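Local coordinates for transcriptional regulator, LacI family protein (Rhodococcus jostii, PDB 3K9C) that probably regulates transcription by binding to control regions of DNA, at residues Gly199-Leu204 and Val231-Ile236; Ala70-Thr75 and Gly83-Arg88; Pro90-Ala95 and Glu245-Gly250; Ser207-Asp210 and Asp214-Val217. All blocks are in the same frame, centred on the assembly; numbering follows the deposited sequence.

Contact 1. Residues Gly199-Leu204 and Val231-Ile236; sequences GVLDLL and VQMTTI
Leu201 projects from helix 194-206 toward the loop ahead of strand 235-237, and its methyl CD1 meets Met233 and Val231 there. The firmer half is with Met233, a selenomethionine: Leu201 CD1 lies 3.6 Å from Met233 CE, a close methyl-to-methyl approach with the two side chains crossing at a slant. The route to that point is told by the torsions of Met233, whose chain runs out extended from the backbone and then bends at its last torsion (chi3 -78°), which brings CE to Leu201. The Met233 side chain also packs on Asp194, Ala197 and Thr198 of the same helix. The looser half belongs to Val231. Its CG1 stands 4.1 Å from Leu201 CD1, and the residue remains partly exposed; next to it, Gln232 turns through a left-handed backbone conformation and is open to solvent. All of the contact is apolar and small, burying 90 Å² in total, more than half of it on Leu201. In the periplasmic binding protein-like fold this loop leads the chain from the C-terminal subdomain toward strand 235-237, which pairs antiparallel with strand 262-270 at the edge of the mixed sheet. Around it, Leu201 and Val200 pack on Val217 of strand 216-218, Val200 and Leu203 rest on Met176 of helix 169-181, and Asp202 packs on His230 of the second subunit.

Contact 2. Residues Ala70-Thr75 and Gly83-Arg88; sequences AILLGT and GALADR
Ala70 and Leu85 bring the backbones of strand 67-73 and helix 79-86 nearest each other, their CA atoms 8.6 Å apart, a spacing bridged by side chains. The two elements are the first strand and the helix of a beta-alpha-beta unit that is completed by strand 91-94, part of the alpha/beta architecture of a periplasmic binding protein-like subdomain. Along the strand the side chains alternate: Ala70 and Leu72 point at the helix, while Ile71 points away and Leu73 packs on helix 24-39 across the sheet. After the strand, Gly74 adopts a positive phi, and Thr75 OG1 bonds to Phe77 N in an ST turn that starts the connection to the helix. Leu85 is the helix's single partner for the strand in this contact. With CG anti to its N (chi1 174°), the side chain of Leu85 extends toward the sheet and meets Leu72 tip to tip, Leu85 CD2 and Leu72 CD1 being 3.8 Å apart. Leu72 supplies its methyl with CG beside the backbone N, anti to the carbonyl carbon. Val59 and Met63 of helix 55-63, together with Ala91, pack against Leu85 and add to its apolar surroundings. The same methyl serves a second, looser neighbour: Leu85 CD2 is 4.4 Å from Ala70 CB.

Contact 3. Residues Pro90-Ala95 and Glu245-Gly250; sequences PALVVA and EAAVDG
Gly250 donates its backbone N to Ala246 O at 2.8 Å, a regular helical bond in the turn against which Leu92 packs. This helix, 240-255, lies on one face of the mixed sheet in a Rossmann-like alpha/beta subdomain of the periplasmic binding protein-like fold. Over the short segments, strand 91-94 and the helix run almost antiparallel, at 166°, with axes 9.1 Å apart. Such nearness goes with the small residues Ala247 and Gly250 facing the strand. Leu92 has the largest share of the contact. Its CG is anti to the backbone N (chi1 -176°), which sends the two methyls out to the helix and lets them divide the work. Leu92 CD1 touches backbone, 3.8 Å from Ala247 O and equally near Gly250 C. Leu92 CD2 instead meets a side chain, Ala247 CB, at 4.1 Å. A CB on Gly250 would fall 2.8 Å from Leu92 CD1, a clash, so the bare backbone of the glycine is what admits this methyl. Leu92 is further bordered by Val106 of strand 104-108 and by Gln254, and Val94 by Leu29 and Met243. On the helix's other sides, Glu245 pairs with Arg39 and Asp249 with Arg40 in salt bridges, away from the apolar seam. Ala247 CB thus sits between two residues of one strand face, its other partner being Val94 CG2, 3.9 Å away.

Contact 4. Residues Ser207-Asp210 and Asp214-Val217; sequences SGRD and DISV
A hydrogen-bonded closure of a tight loop joins Asp210 to Asp214 and Ile215, between the end of helix 194-206 and the start of strand 216-218. Asp214 OD2 accepts the backbone N of Asp210 at 2.9 Å on its anti lone pair, nearly straight at 169°. In return, Asp210 O takes two backbone donors. Ile215 N, 3.1 Å from Asp210 O, approaches almost in line with the carbonyl bond, whereas Asp214 N, only 2.8 Å from that oxygen, comes from above the carbonyl plane and makes a more bent bond of 136°. The side chain of Asp214 folds back beside its own N (chi1 -71°), which puts both its carboxylate and that N on Asp210. This loop follows a Schellman motif at Gly208 and delivers the chain to the edge strand of the four-stranded parallel sheet in the C-terminal subdomain. An alanine at position Asp214 would strip Asp210 N of its carboxylate acceptor and would probably leave the loop freer to open, although the two backbone bonds to Asp210 O could remain. The carboxylates of both aspartates lie in nearly parallel planes with their OD2 atoms 3.9 Å apart, a like-charge proximity that may cost some stability. Beside them, the extended Arg209 chain crosses Ile215, Arg209 CD being 4.1 Å from Ile215 CD1, and the guanidinium presents an edge to Ser207 CB.

In the fold
From the N terminus, contact 2 comes first, closing the short connection from strand 67-73 to helix 79-86. Next along the chain, contact 3 opens at strand 91-94, beside strand 67-73 in the same sheet, and closes about 150 residues later on helix 240-255, once the chain has passed through the other subdomain and returned. Contact 1 lies within that long loop, and contact 4 is nested inside contact 1 in turn, none of them crossing. The first pair touch and belong to the N-terminal subdomain; contacts 1 and 4 touch through Leu201 and Leu204 and lie across the chain's centre, though strand 235-237 of contact 1 runs into the sheet of contacts 2 and 3.

Contact 1. Residues Gly199-Leu204 and Val231-Ile236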
loop_
_atom_site.group_PDB
_atom_site.type_symbol
_atom_site.label_atom_id
_atom_site.label_comp_id
_atom_site.label_asym_id
_atom_site.label_seq_id
_atom_site.Cartn_x
_atom_site.Cartn_y
_atom_site.Cartn_z
ATOM N N GLY B 199 -6.109 -4.823 11.158
ATOM C CA GLY B 199 -7.451 -4.479 11.601
ATOM C C GLY B 199 -7.794 -5.104 12.941
ATOM O O GLY B 199 -8.553 -4.533 13.742
ATOM N N VAL B 200 -7.244 -6.291 13.181
ATOM C CA VAL B 200 -7.467 -7.011 14.419
ATOM C C VAL B 200 -6.843 -6.214 15.559
ATOM O O VAL B 200 -7.464 -6.017 16.596
ATOM C CB VAL B 200 -6.819 -8.412 14.366
ATOM C CG1 VAL B 200 -6.906 -9.082 15.730
ATOM C CG2 VAL B 200 -7.503 -9.265 13.282
ATOM N N LEU B 201 -5.606 -5.766 15.352
ATOM C CA LEU B 201 -4.889 -4.981 16.356
ATOM C C LEU B 201 -5.568 -3.635 16.586
ATOM O O LEU B 201 -5.636 -3.165 17.721
ATOM C CB LEU B 201 -3.445 -4.736 15.912
ATOM C CG LEU B 201 -2.524 -5.952 15.835
ATOM C CD1 LEU B 201 -1.219 -5.560 15.151
ATOM C CD2 LEU B 201 -2.266 -6.490 17.233
ATOM N N ASP B 202 -6.045 -3.014 15.504
ATOM C CA ASP B 202 -6.722 -1.719 15.596
ATOM C C ASP B 202 -7.960 -1.814 16.473
ATOM O O ASP B 202 -8.228 -0.924 17.284
ATOM C CB ASP B 202 -7.174 -1.214 14.225
ATOM C CG ASP B 202 -6.034 -0.993 13.268
ATOM O OD1 ASP B 202 -4.920 -0.641 13.717
ATOM O OD2 ASP B 202 -6.269 -1.154 12.047
ATOM N N LEU B 203 -8.725 -2.882 16.287
ATOM C CA LEU B 203 -9.937 -3.085 17.063
ATOM C C LEU B 203 -9.613 -3.391 18.515
ATOM O O LEU B 203 -10.204 -2.811 19.425
ATOM C CB LEU B 203 -10.761 -4.243 16.491
ATOM C CG LEU B 203 -12.012 -4.516 17.333
ATOM C CD1 LEU B 203 -13.015 -3.418 17.049
ATOM C CD2 LEU B 203 -12.609 -5.872 17.015
ATOM N N LEU B 204 -8.680 -4.315 18.725
ATOM C CA LEU B 204 -8.292 -4.717 20.074
ATOM C C LEU B 204 -7.788 -3.561 20.930
ATOM O O LEU B 204 -8.154 -3.448 22.096
ATOM C CB LEU B 204 -7.217 -5.810 20.013
ATOM C CG LEU B 204 -7.682 -7.197 19.561
ATOM C CD1 LEU B 204 -6.500 -8.155 19.540
ATOM C CD2 LEU B 204 -8.753 -7.702 20.517
ATOM N N VAL B 231 4.254 -1.232 15.393
ATOM C CA VAL B 231 3.317 -2.330 15.197
ATOM C C VAL B 231 3.957 -3.616 15.719
ATOM O O VAL B 231 3.368 -4.313 16.547
ATOM C CB VAL B 231 2.939 -2.491 13.707
ATOM C CG1 VAL B 231 1.993 -3.664 13.532
ATOM C CG2 VAL B 231 2.282 -1.215 13.204
ATOM N N GLN B 232 5.174 -3.900 15.249
ATOM C CA GLN B 232 5.947 -5.081 15.653
ATOM C C GLN B 232 5.099 -6.356 15.688
ATOM O O GLN B 232 4.981 -7.022 16.714
ATOM C CB GLN B 232 6.606 -4.844 17.019
ATOM C CG GLN B 232 6.169 -3.561 17.730
ATOM C CD GLN B 232 6.755 -3.430 19.129
ATOM O OE1 GLN B 232 7.979 -3.414 19.313
ATOM N NE2 GLN B 232 5.879 -3.337 20.124
HETATM N N MSE B 233 4.550 -6.701 14.530
HETATM C CA MSE B 233 3.684 -7.859 14.374
HETATM C C MSE B 233 4.372 -9.206 14.141
HETATM O O MSE B 233 5.201 -9.354 13.237
HETATM C CB MSE B 233 2.726 -7.573 13.222
HETATM C CG MSE B 233 1.579 -8.531 13.057
HETATM SE SE MSE B 233 0.820 -8.105 11.340
HETATM C CE MSE B 233 -0.160 -6.532 11.889
ATOM N N THR B 234 4.032 -10.180 14.981
ATOM C CA THR B 234 4.555 -11.536 14.839
ATOM C C THR B 234 3.837 -12.016 13.583
ATOM O O THR B 234 2.618 -11.837 13.454
ATOM C CB THR B 234 4.164 -12.422 16.049
ATOM O OG1 THR B 234 4.856 -11.962 17.211
ATOM C CG2 THR B 234 4.512 -13.884 15.794
ATOM N N THR B 235 4.579 -12.618 12.662
ATOM C CA THR B 235 3.996 -13.046 11.398
ATOM C C THR B 235 4.746 -14.222 10.783
ATOM O O THR B 235 5.760 -14.667 11.311
ATOM C CB THR B 235 4.016 -11.865 10.395
ATOM O OG1 THR B 235 3.258 -12.196 9.232
ATOM C CG2 THR B 235 5.445 -11.551 9.979
ATOM N N ILE B 236 4.237 -14.708 9.659
ATOM C CA ILE B 236 4.844 -15.819 8.946
ATOM C C ILE B 236 5.391 -15.334 7.613
ATOM O O ILE B 236 4.635 -14.846 6.764
ATOM C CB ILE B 236 3.816 -16.933 8.690
ATOM C CG1 ILE B 236 3.393 -17.540 10.025
ATOM C CG2 ILE B 236 4.402 -17.988 7.779
ATOM C CD1 ILE B 236 2.191 -18.396 9.915
#

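Contact 2. Residues Ala70-Thr75 and Gly83-Arg88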
loop_
_atom_site.group_PDB
_atom_site.type_symbol
_atom_site.label_atom_id
_atom_site.label_comp_id
_atom_site.label_asym_id
_atom_site.label_seq_id
_atom_site.Cartn_x
_atom_site.Cartn_y
_atom_site.Cartn_z
ATOM N N ALA B 70 4.450 -14.512 -18.767
ATOM C CA ALA B 70 3.515 -13.771 -17.941
ATOM C C ALA B 70 3.513 -14.377 -16.550
ATOM O O ALA B 70 3.218 -15.560 -16.386
ATOM C CB ALA B 70 2.107 -13.827 -18.542
ATOM N N ILE B 71 3.868 -13.561 -15.563
ATOM C CA ILE B 71 3.886 -13.971 -14.162
ATOM C C ILE B 71 2.694 -13.288 -13.474
ATOM O O ILE B 71 2.649 -12.057 -13.359
ATOM C CB ILE B 71 5.182 -13.518 -13.481
ATOM C CG1 ILE B 71 6.374 -14.239 -14.107
ATOM C CG2 ILE B 71 5.104 -13.780 -11.983
ATOM C CD1 ILE B 71 7.704 -13.694 -13.666
ATOM N N LEU B 72 1.726 -14.085 -13.031
ATOM C CA LEU B 72 0.534 -13.548 -12.381
ATOM C C LEU B 72 0.595 -13.718 -10.861
ATOM O O LEU B 72 0.620 -14.840 -10.353
ATOM C CB LEU B 72 -0.725 -14.246 -12.918
ATOM C CG LEU B 72 -0.901 -14.415 -14.437
ATOM C CD1 LEU B 72 -2.285 -15.003 -14.713
ATOM C CD2 LEU B 72 -0.748 -13.089 -15.153
ATOM N N LEU B 73 0.614 -12.606 -10.134
ATOM C CA LEU B 73 0.654 -12.679 -8.678
ATOM C C LEU B 73 -0.748 -12.865 -8.087
ATOM O O LEU B 73 -1.627 -12.036 -8.281
ATOM C CB LEU B 73 1.293 -11.414 -8.100
ATOM C CG LEU B 73 2.639 -10.971 -8.670
ATOM C CD1 LEU B 73 3.246 -9.901 -7.751
ATOM C CD2 LEU B 73 3.578 -12.162 -8.794
ATOM N N GLY B 74 -0.951 -13.972 -7.380
ATOM C CA GLY B 74 -2.243 -14.243 -6.769
ATOM C C GLY B 74 -3.434 -14.129 -7.706
ATOM O O GLY B 74 -4.484 -13.623 -7.323
ATOM N N THR B 75 -3.280 -14.610 -8.934
ATOM C CA THR B 75 -4.348 -14.549 -9.928
ATOM C C THR B 75 -5.621 -15.295 -9.520
ATOM O O THR B 75 -5.572 -16.275 -8.775
ATOM C CB THR B 75 -3.860 -15.112 -11.289
ATOM O OG1 THR B 75 -4.889 -14.948 -12.274
ATOM C CG2 THR B 75 -3.513 -16.587 -11.165
ATOM N N GLY B 83 -5.683 -21.429 -19.173
ATOM C CA GLY B 83 -5.404 -22.199 -20.370
ATOM C C GLY B 83 -5.251 -21.307 -21.583
ATOM O O GLY B 83 -4.251 -21.381 -22.292
ATOM N N ALA B 84 -6.239 -20.451 -21.816
ATOM C CA ALA B 84 -6.202 -19.547 -22.956
ATOM C C ALA B 84 -4.945 -18.682 -22.926
ATOM O O ALA B 84 -4.339 -18.411 -23.965
ATOM C CB ALA B 84 -7.443 -18.671 -22.963
ATOM N N LEU B 85 -4.553 -18.253 -21.733
ATOM C CA LEU B 85 -3.365 -17.423 -21.590
ATOM C C LEU B 85 -2.102 -18.218 -21.896
ATOM O O LEU B 85 -1.192 -17.727 -22.563
ATOM C CB LEU B 85 -3.277 -16.852 -20.170
ATOM C CG LEU B 85 -1.984 -16.087 -19.879
ATOM C CD1 LEU B 85 -1.916 -14.865 -20.773
ATOM C CD2 LEU B 85 -1.925 -15.694 -18.409
ATOM N N ALA B 86 -2.056 -19.448 -21.396
ATOM C CA ALA B 86 -0.913 -20.326 -21.601
ATOM C C ALA B 86 -0.748 -20.681 -23.079
ATOM O O ALA B 86 0.348 -21.029 -23.521
ATOM C CB ALA B 86 -1.076 -21.588 -20.772
ATOM N N ASP B 87 -1.834 -20.590 -23.841
ATOM C CA ASP B 87 -1.777 -20.905 -25.266
ATOM C C ASP B 87 -1.136 -19.785 -26.067
ATOM O O ASP B 87 -0.822 -19.958 -27.244
ATOM C CB ASP B 87 -3.176 -21.186 -25.821
ATOM C CG ASP B 87 -3.780 -22.461 -25.262
ATOM O OD1 ASP B 87 -3.084 -23.500 -25.257
ATOM O OD2 ASP B 87 -4.957 -22.428 -24.837
ATOM N N ARG B 88 -0.929 -18.636 -25.435
ATOM C CA ARG B 88 -0.329 -17.506 -26.129
ATOM C C ARG B 88 1.086 -17.201 -25.667
ATOM O O ARG B 88 1.914 -16.707 -26.442
ATOM C CB ARG B 88 -1.183 -16.259 -25.941
ATOM C CG ARG B 88 -2.608 -16.394 -26.423
ATOM C CD ARG B 88 -3.205 -15.016 -26.543
ATOM N NE ARG B 88 -2.341 -14.171 -27.364
ATOM C CZ ARG B 88 -2.463 -12.853 -27.474
ATOM N NH1 ARG B 88 -3.420 -12.215 -26.811
ATOM N NH2 ARG B 88 -1.621 -12.172 -28.242
#

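Contact 3. Residues Pro90-Ala95 and Glu245-Gly250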
loop_
_atom_site.group_PDB
_atom_site.type_symbol
_atom_site.label_atom_id
_atom_site.label_comp_id
_atom_site.label_asym_id
_atom_site.label_seq_id
_atom_site.Cartn_x
_atom_site.Cartn_y
_atom_site.Cartn_z
ATOM N N PRO B 90 4.203 -18.444 -22.389
ATOM C CA PRO B 90 4.464 -19.248 -21.193
ATOM C C PRO B 90 3.965 -18.449 -19.986
ATOM O O PRO B 90 4.152 -17.227 -19.922
ATOM C CB PRO B 90 5.981 -19.401 -21.211
ATOM C CG PRO B 90 6.286 -19.431 -22.685
ATOM C CD PRO B 90 5.421 -18.304 -23.207
ATOM N N ALA B 91 3.324 -19.130 -19.044
ATOM C CA ALA B 91 2.780 -18.461 -17.866
ATOM C C ALA B 91 3.096 -19.179 -16.559
ATOM O O ALA B 91 3.229 -20.402 -16.517
ATOM C CB ALA B 91 1.266 -18.293 -18.023
ATOM N N LEU B 92 3.203 -18.391 -15.493
ATOM C CA LEU B 92 3.498 -18.889 -14.156
ATOM C C LEU B 92 2.747 -18.050 -13.122
ATOM O O LEU B 92 2.768 -16.812 -13.167
ATOM C CB LEU B 92 5.008 -18.818 -13.894
ATOM C CG LEU B 92 5.578 -19.375 -12.588
ATOM C CD1 LEU B 92 7.010 -19.844 -12.840
ATOM C CD2 LEU B 92 5.548 -18.315 -11.488
ATOM N N VAL B 93 2.067 -18.726 -12.205
ATOM C CA VAL B 93 1.324 -18.041 -11.159
ATOM C C VAL B 93 2.136 -18.057 -9.866
ATOM O O VAL B 93 2.934 -18.969 -9.633
ATOM C CB VAL B 93 -0.043 -18.720 -10.899
ATOM C CG1 VAL B 93 -0.852 -18.768 -12.194
ATOM C CG2 VAL B 93 0.161 -20.119 -10.331
ATOM N N VAL B 94 1.932 -17.041 -9.035
ATOM C CA VAL B 94 2.629 -16.948 -7.763
ATOM C C VAL B 94 1.649 -16.907 -6.595
ATOM O O VAL B 94 0.571 -16.324 -6.699
ATOM C CB VAL B 94 3.506 -15.684 -7.698
ATOM C CG1 VAL B 94 4.186 -15.595 -6.344
ATOM C CG2 VAL B 94 4.557 -15.721 -8.789
ATOM N N ALA B 95 2.039 -17.530 -5.487
ATOM C CA ALA B 95 1.235 -17.555 -4.271
ATOM C C ALA B 95 0.004 -18.442 -4.367
ATOM O O ALA B 95 -0.932 -18.296 -3.586
ATOM C CB ALA B 95 0.826 -16.137 -3.893
ATOM N N GLU B 245 12.814 -14.569 -6.977
ATOM C CA GLU B 245 13.890 -15.142 -7.785
ATOM C C GLU B 245 13.441 -16.449 -8.421
ATOM O O GLU B 245 13.759 -16.725 -9.575
ATOM C CB GLU B 245 15.137 -15.411 -6.930
ATOM C CG GLU B 245 15.723 -14.199 -6.245
ATOM C CD GLU B 245 17.160 -14.430 -5.795
ATOM O OE1 GLU B 245 18.035 -14.595 -6.675
ATOM O OE2 GLU B 245 17.418 -14.447 -4.570
ATOM N N ALA B 246 12.709 -17.253 -7.656
ATOM C CA ALA B 246 12.213 -18.539 -8.131
ATOM C C ALA B 246 11.182 -18.353 -9.242
ATOM O O ALA B 246 11.159 -19.111 -10.218
ATOM C CB ALA B 246 11.607 -19.313 -6.982
ATOM N N ALA B 247 10.328 -17.342 -9.097
ATOM C CA ALA B 247 9.317 -17.073 -10.104
ATOM C C ALA B 247 9.992 -16.656 -11.416
ATOM O O ALA B 247 9.608 -17.125 -12.494
ATOM C CB ALA B 247 8.370 -15.978 -9.614
ATOM N N VAL B 248 10.989 -15.776 -11.321
ATOM C CA VAL B 248 11.713 -15.318 -12.507
ATOM C C VAL B 248 12.454 -16.483 -13.183
ATOM O O VAL B 248 12.395 -16.617 -14.405
ATOM C CB VAL B 248 12.735 -14.186 -12.166
ATOM C CG1 VAL B 248 13.698 -13.970 -13.331
ATOM C CG2 VAL B 248 11.997 -12.886 -11.895
ATOM N N ASP B 249 13.143 -17.313 -12.396
ATOM C CA ASP B 249 13.875 -18.462 -12.942
ATOM C C ASP B 249 12.922 -19.468 -13.575
ATOM O O ASP B 249 13.212 -20.025 -14.630
ATOM C CB ASP B 249 14.691 -19.164 -11.857
ATOM C CG ASP B 249 15.908 -18.365 -11.432
ATOM O OD1 ASP B 249 16.607 -17.833 -12.320
ATOM O OD2 ASP B 249 16.176 -18.279 -10.210
ATOM N N GLY B 250 11.788 -19.706 -12.920
ATOM C CA GLY B 250 10.804 -20.631 -13.458
ATOM C C GLY B 250 10.302 -20.135 -14.802
ATOM O O GLY B 250 10.114 -20.913 -15.738
#

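Contact 4. Residues Ser207-Asp210 and Asp214-Val217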
loop_
_atom_site.group_PDB
_atom_site.type_symbol
_atom_site.label_atom_id
_atom_site.label_comp_id
_atom_site.label_asym_id
_atom_site.label_seq_id
_atom_site.Cartn_x
_atom_site.Cartn_y
_atom_site.Cartn_z
ATOM N N SER B 207 -10.500 -1.268 21.815
ATOM C CA SER B 207 -11.447 -1.922 22.701
ATOM C C SER B 207 -10.893 -1.990 24.113
ATOM O O SER B 207 -11.536 -2.518 25.017
ATOM C CB SER B 207 -11.748 -3.326 22.187
ATOM O OG SER B 207 -12.321 -3.254 20.893
ATOM N N GLY B 208 -9.691 -1.452 24.291
ATOM C CA GLY B 208 -9.061 -1.450 25.598
ATOM C C GLY B 208 -8.312 -2.723 25.948
ATOM O O GLY B 208 -7.862 -2.891 27.080
ATOM N N ARG B 209 -8.165 -3.626 24.987
ATOM C CA ARG B 209 -7.458 -4.869 25.261
ATOM C C ARG B 209 -6.005 -4.775 24.813
ATOM O O ARG B 209 -5.708 -4.221 23.752
ATOM C CB ARG B 209 -8.164 -6.033 24.571
ATOM C CG ARG B 209 -9.585 -6.246 25.072
ATOM C CD ARG B 209 -10.213 -7.474 24.442
ATOM N NE ARG B 209 -11.563 -7.732 24.937
ATOM C CZ ARG B 209 -12.601 -6.925 24.741
ATOM N NH1 ARG B 209 -12.454 -5.797 24.057
ATOM N NH2 ARG B 209 -13.791 -7.249 25.223
ATOM N N ASP B 210 -5.100 -5.302 25.635
ATOM C CA ASP B 210 -3.675 -5.262 25.326
ATOM C C ASP B 210 -3.196 -6.464 24.532
ATOM O O ASP B 210 -3.656 -7.594 24.730
ATOM C CB ASP B 210 -2.828 -5.183 26.603
ATOM C CG ASP B 210 -3.002 -3.880 27.351
ATOM O OD1 ASP B 210 -2.970 -2.807 26.709
ATOM O OD2 ASP B 210 -3.155 -3.929 28.591
ATOM N N ASP B 214 -3.312 -9.326 26.938
ATOM C CA ASP B 214 -4.626 -9.951 26.958
ATOM C C ASP B 214 -4.800 -10.979 25.844
ATOM O O ASP B 214 -5.191 -12.118 26.102
ATOM C CB ASP B 214 -5.721 -8.887 26.839
ATOM C CG ASP B 214 -5.860 -8.047 28.098
ATOM O OD1 ASP B 214 -6.092 -8.631 29.176
ATOM O OD2 ASP B 214 -5.745 -6.806 28.013
ATOM N N ILE B 215 -4.499 -10.569 24.613
ATOM C CA ILE B 215 -4.648 -11.421 23.436
ATOM C C ILE B 215 -3.422 -11.361 22.513
ATOM O O ILE B 215 -2.840 -10.290 22.299
ATOM C CB ILE B 215 -5.898 -10.985 22.617
ATOM C CG1 ILE B 215 -7.165 -11.242 23.430
ATOM C CG2 ILE B 215 -5.958 -11.722 21.272
ATOM C CD1 ILE B 215 -8.415 -10.750 22.760
ATOM N N SER B 216 -3.036 -12.519 21.974
ATOM C CA SER B 216 -1.913 -12.605 21.047
ATOM C C SER B 216 -2.447 -12.608 19.619
ATOM O O SER B 216 -3.536 -13.120 19.346
ATOM C CB SER B 216 -1.090 -13.871 21.295
ATOM O OG SER B 216 -0.285 -13.745 22.458
ATOM N N VAL B 217 -1.676 -12.031 18.707
ATOM C CA VAL B 217 -2.080 -11.946 17.316
ATOM C C VAL B 217 -0.918 -12.323 16.408
ATOM O O VAL B 217 0.214 -11.927 16.657
ATOM C CB VAL B 217 -2.530 -10.496 16.952
ATOM C CG1 VAL B 217 -3.029 -10.440 15.502
ATOM C CG2 VAL B 217 -3.614 -10.034 17.910
#